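Long-range contacts in endoglucanase E-5 (Thermobifida fusca, PDB 2CKS), which hydrolyses internal beta-1,4-glucosidic linkages of cellulose, lichenin and cereal beta-glucans through its glycoside hydrolase family 5 catalytic domain: residues P105-H109 against A137-V143; W145-K149 against E188-V194. One frame throughout, in Å; residues are numbered along the deposited sequence. Where two conformers were deposited one is given.

Contact 1: P105-H109 against A137-V143; sequences PGDPH and ANEPNGV
Asn141 N donates to Gly106 O at 3.0 Å, with a nearly straight N-H...O angle of 164° although the donor stands 37° above the plane of the carbonyl. The same oxygen receives a CA-H...O contact from Pro140 CA at 3.4 Å. A second such contact, from Gly106 CA to Asn141 O, runs the other way, and the backbones come within 4.6 Å of each other at the CA atoms of Gly106 and Asn141. In the (beta/alpha)8 barrel the two loops follow neighbouring strands, 95-101 and 132-135. The second loop carries Glu139, probably the proton donor as in relatives of family 5, which hydrogen-bonds His204 and with Glu231 holds a zinc ion.

Among polar side chains, Asn141 has CG between its backbone N and carbonyl carbon (chi1 58°), which turns the amide onto Gly106, ND2 lying 3.4 Å from Gly106 CA. That nitrogen is anchored by bonds to Glu139 O, near the amide plane, and to Leu103 O. Asp107 forms an Asx turn, OD1 accepting from His109 N.

Apolar contacts centre on Pro108: its CB meets Ala137 CB at 4.0 Å, its CG crosses the Pro140 ring roughly at right angles, and its CD abuts Val143 CG2 at 4.1 Å. Val143 CG1 instead touches Asp107 CB at 3.7 Å.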
loop_
_atom_site.group_PDB
_atom_site.type_symbol
_atom_site.label_atom_id
_atom_site.label_comp_id
_atom_site.label_asym_id
_atom_site.label_seq_id
_atom_site.Cartn_x
_atom_site.Cartn_y
_atom_site.Cartn_z
ATOM N N PRO A 105 0.772 -18.315 -3.479
ATOM C CA PRO A 105 0.542 -18.219 -4.928
ATOM C C PRO A 105 0.210 -16.822 -5.468
ATOM O O PRO A 105 -0.415 -16.001 -4.787
ATOM C CB PRO A 105 -0.662 -19.144 -5.145
ATOM C CG PRO A 105 -0.639 -20.063 -3.998
ATOM C CD PRO A 105 -0.159 -19.248 -2.831
ATOM N N GLY A 106 0.603 -16.598 -6.718
ATOM C CA GLY A 106 0.491 -15.305 -7.366
ATOM C C GLY A 106 -0.820 -15.029 -8.080
ATOM O O GLY A 106 -1.076 -13.885 -8.454
ATOM N N ASP A 107 -1.643 -16.053 -8.280
ATOM C CA ASP A 107 -2.951 -15.855 -8.889
ATOM C C ASP A 107 -3.903 -15.405 -7.797
ATOM O O ASP A 107 -4.170 -16.175 -6.870
ATOM C CB ASP A 107 -3.463 -17.164 -9.497
ATOM C CG ASP A 107 -4.813 -17.006 -10.188
ATOM O OD1 ASP A 107 -5.467 -15.945 -10.043
ATOM O OD2 ASP A 107 -5.303 -17.915 -10.892
ATOM N N PRO A 108 -4.440 -14.185 -7.877
ATOM C CA PRO A 108 -5.336 -13.713 -6.810
ATOM C C PRO A 108 -6.549 -14.618 -6.612
ATOM O O PRO A 108 -7.072 -14.704 -5.516
ATOM C CB PRO A 108 -5.773 -12.319 -7.279
ATOM C CG PRO A 108 -4.836 -11.924 -8.333
ATOM C CD PRO A 108 -4.259 -13.177 -8.937
ATOM N N HIS A 109 -6.987 -15.306 -7.660
ATOM C CA HIS A 109 -8.145 -16.177 -7.516
ATOM C C HIS A 109 -7.930 -17.317 -6.503
ATOM O O HIS A 109 -8.891 -17.814 -5.913
ATOM C CB HIS A 109 -8.581 -16.755 -8.868
ATOM C CG HIS A 109 -10.039 -17.086 -8.927
ATOM N ND1 HIS A 109 -10.594 -18.120 -8.202
ATOM C CD2 HIS A 109 -11.054 -16.524 -9.622
ATOM C CE1 HIS A 109 -11.890 -18.174 -8.444
ATOM N NE2 HIS A 109 -12.196 -17.217 -9.302
ATOM N N ALA A 137 -5.513 -7.102 -3.904
ATOM C CA ALA A 137 -4.540 -8.099 -4.353
ATOM C C ALA A 137 -3.156 -7.472 -4.519
ATOM O O ALA A 137 -2.805 -7.003 -5.598
ATOM C CB ALA A 137 -4.998 -8.724 -5.673
ATOM N N ASN A 138 -2.387 -7.471 -3.436
ATOM C CA ASN A 138 -1.046 -6.868 -3.383
ATOM C C ASN A 138 -0.202 -7.000 -4.661
ATOM O O ASN A 138 0.053 -5.997 -5.345
ATOM C CB ASN A 138 -0.299 -7.464 -2.181
ATOM C CG ASN A 138 1.192 -7.217 -2.215
ATOM O OD1 ASN A 138 1.640 -6.081 -2.347
ATOM N ND2 ASN A 138 1.978 -8.297 -2.119
ATOM N N GLU A 139 0.233 -8.223 -4.972
ATOM C CA GLU A 139 1.176 -8.468 -6.070
ATOM C C GLU A 139 0.802 -9.688 -6.916
ATOM O O GLU A 139 1.407 -10.749 -6.793
ATOM C CB GLU A 139 2.612 -8.589 -5.534
ATOM C CG GLU A 139 3.239 -7.239 -5.209
ATOM C CD GLU A 139 4.744 -7.285 -4.999
ATOM O OE1 GLU A 139 5.310 -8.403 -4.926
ATOM O OE2 GLU A 139 5.370 -6.191 -4.904
ATOM N N PRO A 140 -0.174 -9.521 -7.809
ATOM C CA PRO A 140 -0.487 -10.580 -8.778
ATOM C C PRO A 140 0.757 -10.916 -9.578
ATOM O O PRO A 140 1.511 -10.018 -9.930
ATOM C CB PRO A 140 -1.544 -9.938 -9.694
ATOM C CG PRO A 140 -2.152 -8.824 -8.877
ATOM C CD PRO A 140 -1.020 -8.331 -8.015
ATOM N N ASN A 141 1.003 -12.191 -9.826
ATOM C CA ASN A 141 2.094 -12.583 -10.699
ATOM C C ASN A 141 1.796 -13.917 -11.370
ATOM O O ASN A 141 1.087 -14.761 -10.818
ATOM C CB ASN A 141 3.434 -12.600 -9.934
ATOM C CG ASN A 141 3.432 -13.532 -8.740
ATOM O OD1 ASN A 141 3.867 -14.684 -8.847
ATOM N ND2 ASN A 141 2.972 -13.038 -7.581
ATOM N N GLY A 142 2.317 -14.063 -12.582
ATOM C CA GLY A 142 2.112 -15.257 -13.383
ATOM C C GLY A 142 0.742 -15.328 -14.032
ATOM O O GLY A 142 0.369 -16.374 -14.563
ATOM N N VAL A 143 0.001 -14.218 -14.001
ATOM C CA VAL A 143 -1.361 -14.159 -14.532
ATOM C C VAL A 143 -1.539 -13.000 -15.516
ATOM O O VAL A 143 -0.846 -11.977 -15.455
ATOM C CB VAL A 143 -2.431 -14.068 -13.402
ATOM C CG1 VAL A 143 -2.456 -15.345 -12.569
ATOM C CG2 VAL A 143 -2.208 -12.839 -12.520
#

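Contact 2: W145-K149 against E188-V194; sequences WASIK and EIAANPV
Trp145 NE1 donates to Asn192 O over 2.8 Å, with the N-H...O angle at 170° and the acceptor only 6° out of the ring plane, so the bond fixes the indole by its edge. One face of the ring is covered by Ile189: its CG1 sits 3.8 Å from the centroid of the six-membered ring, close to the ring normal, in a CH-pi contact. On the opposite face lies Lys149 CB, offset toward the rim. Val194 CG2 adds an oblique contact at CZ2.

Lys149 then leaves the helix with CG anti to its backbone N (chi1 174°) and bends at its last two torsions. Its CD and CE thereby cross the Asn192 amide, CE lying 3.2 Å from Asn192 OD1, and NZ ends 3.0 Å from Pro193 O in a hydrogen bond. A salt bridge to Glu153 gives NZ a second partner.

Glu188 runs past Trp145 in the opposite direction, its CD 3.6 Å from Trp145 CB. Its OE2 takes a bond from a water that itself accepts from Trp145 N at 2.9 Å, linking the carboxylate to the first turn of helix 145-162. OE1 is held by Ser184 and Arg173. Farther out, Tyr201 bonds Val194 N and touches Ile189. The contact thus joins the start of helix 145-162, which follows the fourth strand of the TIM barrel, to short helix 187-191 and the loop entering strand 199-206, the sixth.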
loop_
_atom_site.group_PDB
_atom_site.type_symbol
_atom_site.label_atom_id
_atom_site.label_comp_id
_atom_site.label_asym_id
_atom_site.label_seq_id
_atom_site.Cartn_x
_atom_site.Cartn_y
_atom_site.Cartn_z
ATOM N N TRP A 145 -3.468 -9.840 -17.431
ATOM C CA TRP A 145 -4.257 -8.693 -17.002
ATOM C C TRP A 145 -5.754 -9.006 -17.011
ATOM O O TRP A 145 -6.471 -8.649 -16.078
ATOM C CB TRP A 145 -3.962 -7.435 -17.828
ATOM C CG TRP A 145 -4.938 -6.360 -17.472
ATOM C CD1 TRP A 145 -5.888 -5.827 -18.269
ATOM C CD2 TRP A 145 -5.116 -5.758 -16.180
ATOM N NE1 TRP A 145 -6.645 -4.918 -17.571
ATOM C CE2 TRP A 145 -6.188 -4.860 -16.282
ATOM C CE3 TRP A 145 -4.476 -5.895 -14.942
ATOM C CZ2 TRP A 145 -6.631 -4.096 -15.204
ATOM C CZ3 TRP A 145 -4.919 -5.144 -13.874
ATOM C CH2 TRP A 145 -5.987 -4.258 -14.010
ATOM N N ALA A 146 -6.244 -9.695 -18.043
ATOM C CA ALA A 146 -7.668 -10.048 -18.079
ATOM C C ALA A 146 -8.125 -10.846 -16.856
ATOM O O ALA A 146 -9.245 -10.669 -16.387
ATOM C CB ALA A 146 -8.020 -10.785 -19.362
ATOM N N SER A 147 -7.271 -11.721 -16.336
ATOM C CA SER A 147 -7.645 -12.519 -15.176
ATOM C C SER A 147 -7.633 -11.676 -13.903
ATOM O O SER A 147 -8.436 -11.913 -13.009
ATOM C CB SER A 147 -6.741 -13.742 -15.028
ATOM O OG SER A 147 -5.488 -13.389 -14.490
ATOM N N ILE A 148 -6.736 -10.693 -13.824
ATOM C CA ILE A 148 -6.729 -9.779 -12.673
ATOM C C ILE A 148 -7.981 -8.926 -12.705
ATOM O O ILE A 148 -8.625 -8.742 -11.688
ATOM C CB ILE A 148 -5.465 -8.902 -12.638
ATOM C CG1 ILE A 148 -4.222 -9.772 -12.478
ATOM C CG2 ILE A 148 -5.561 -7.899 -11.478
ATOM C CD1 ILE A 148 -2.942 -9.041 -12.790
ATOM N N LYS A 149 -8.343 -8.457 -13.891
ATOM C CA LYS A 149 -9.555 -7.672 -14.072
ATOM C C LYS A 149 -10.799 -8.471 -13.645
ATOM O O LYS A 149 -11.657 -7.959 -12.954
ATOM C CB LYS A 149 -9.666 -7.225 -15.544
ATOM C CG LYS A 149 -10.971 -6.518 -15.890
ATOM C CD LYS A 149 -11.066 -6.195 -17.371
ATOM C CE LYS A 149 -12.486 -6.328 -17.905
ATOM N NZ LYS A 149 -13.294 -5.149 -17.515
ATOM N N GLU A 188 -1.971 -1.732 -21.451
ATOM C CA GLU A 188 -2.823 -2.912 -21.372
ATOM C C GLU A 188 -4.023 -2.681 -20.455
ATOM O O GLU A 188 -5.137 -3.093 -20.756
ATOM C CB GLU A 188 -1.994 -4.077 -20.858
ATOM C CG GLU A 188 -2.726 -5.385 -20.742
ATOM C CD GLU A 188 -1.773 -6.549 -20.605
ATOM O OE1 GLU A 188 -0.745 -6.413 -19.886
ATOM O OE2 GLU A 188 -2.060 -7.596 -21.219
ATOM N N ILE A 189 -3.782 -2.008 -19.333
ATOM C CA ILE A 189 -4.847 -1.678 -18.385
ATOM C C ILE A 189 -5.818 -0.665 -18.981
ATOM O O ILE A 189 -7.034 -0.818 -18.885
ATOM C CB ILE A 189 -4.238 -1.123 -17.068
ATOM C CG1 ILE A 189 -3.384 -2.193 -16.384
ATOM C CG2 ILE A 189 -5.337 -0.596 -16.128
ATOM C CD1 ILE A 189 -2.372 -1.624 -15.374
ATOM N N ALA A 190 -5.283 0.382 -19.596
ATOM C CA ALA A 190 -6.116 1.447 -20.147
ATOM C C ALA A 190 -7.038 0.938 -21.241
ATOM O O ALA A 190 -8.170 1.421 -21.355
ATOM C CB ALA A 190 -5.256 2.570 -20.665
ATOM N N ALA A 191 -6.576 -0.067 -21.990
ATOM C CA ALA A 191 -7.356 -0.669 -23.075
ATOM C C ALA A 191 -8.456 -1.602 -22.578
ATOM O O ALA A 191 -9.401 -1.883 -23.308
ATOM C CB ALA A 191 -6.442 -1.432 -24.033
ATOM N N ASN A 192 -8.316 -2.106 -21.351
ATOM C CA ASN A 192 -9.272 -3.038 -20.763
ATOM C C ASN A 192 -9.393 -2.777 -19.254
ATOM O O ASN A 192 -9.000 -3.601 -18.444
ATOM C CB ASN A 192 -8.805 -4.477 -21.030
ATOM C CG ASN A 192 -9.846 -5.517 -20.677
ATOM O OD1 ASN A 192 -11.029 -5.209 -20.534
ATOM N ND2 ASN A 192 -9.404 -6.771 -20.547
ATOM N N PRO A 193 -9.918 -1.619 -18.873
ATOM C CA PRO A 193 -9.896 -1.219 -17.465
ATOM C C PRO A 193 -10.913 -1.986 -16.627
ATOM O O PRO A 193 -11.885 -2.533 -17.163
ATOM C CB PRO A 193 -10.233 0.270 -17.525
ATOM C CG PRO A 193 -11.067 0.406 -18.732
ATOM C CD PRO A 193 -10.553 -0.597 -19.727
ATOM N N VAL A 194 -10.674 -2.042 -15.323
ATOM C CA VAL A 194 -11.666 -2.576 -14.399
ATOM C C VAL A 194 -12.942 -1.734 -14.563
ATOM O O VAL A 194 -12.870 -0.509 -14.593
ATOM C CB VAL A 194 -11.142 -2.541 -12.951
ATOM C CG1 VAL A 194 -12.249 -2.885 -11.957
ATOM C CG2 VAL A 194 -9.973 -3.493 -12.798
HETATM O O HOH W 1 -2.134 -9.843 -20.003
#

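How the contacts relate
Contact 1 closes along the chain before contact 2 opens, and their centres lie 14 Å apart on the same side of the domain. Both are partly buried, but contact 1 is nearer the chain centre, about 15 Å against 20 Å, and includes the predicted proton donor; the side chain of Trp145 in contact 2 is about 12 Å from the side chain of Glu139. They meet at Ile148 of helix 145-162, whose CD1 is 3.5 Å from Pro140 CB and whose CG1 packs on Val143 CG2. Contact 1 joins two loops through backbone polarity and small apolar groups, whereas contact 2 joins a helix start to a short helix and the loop after it, with Trp145 and Lys149 donating to loop carbonyls, and buries more surface (419 against 260 Å²).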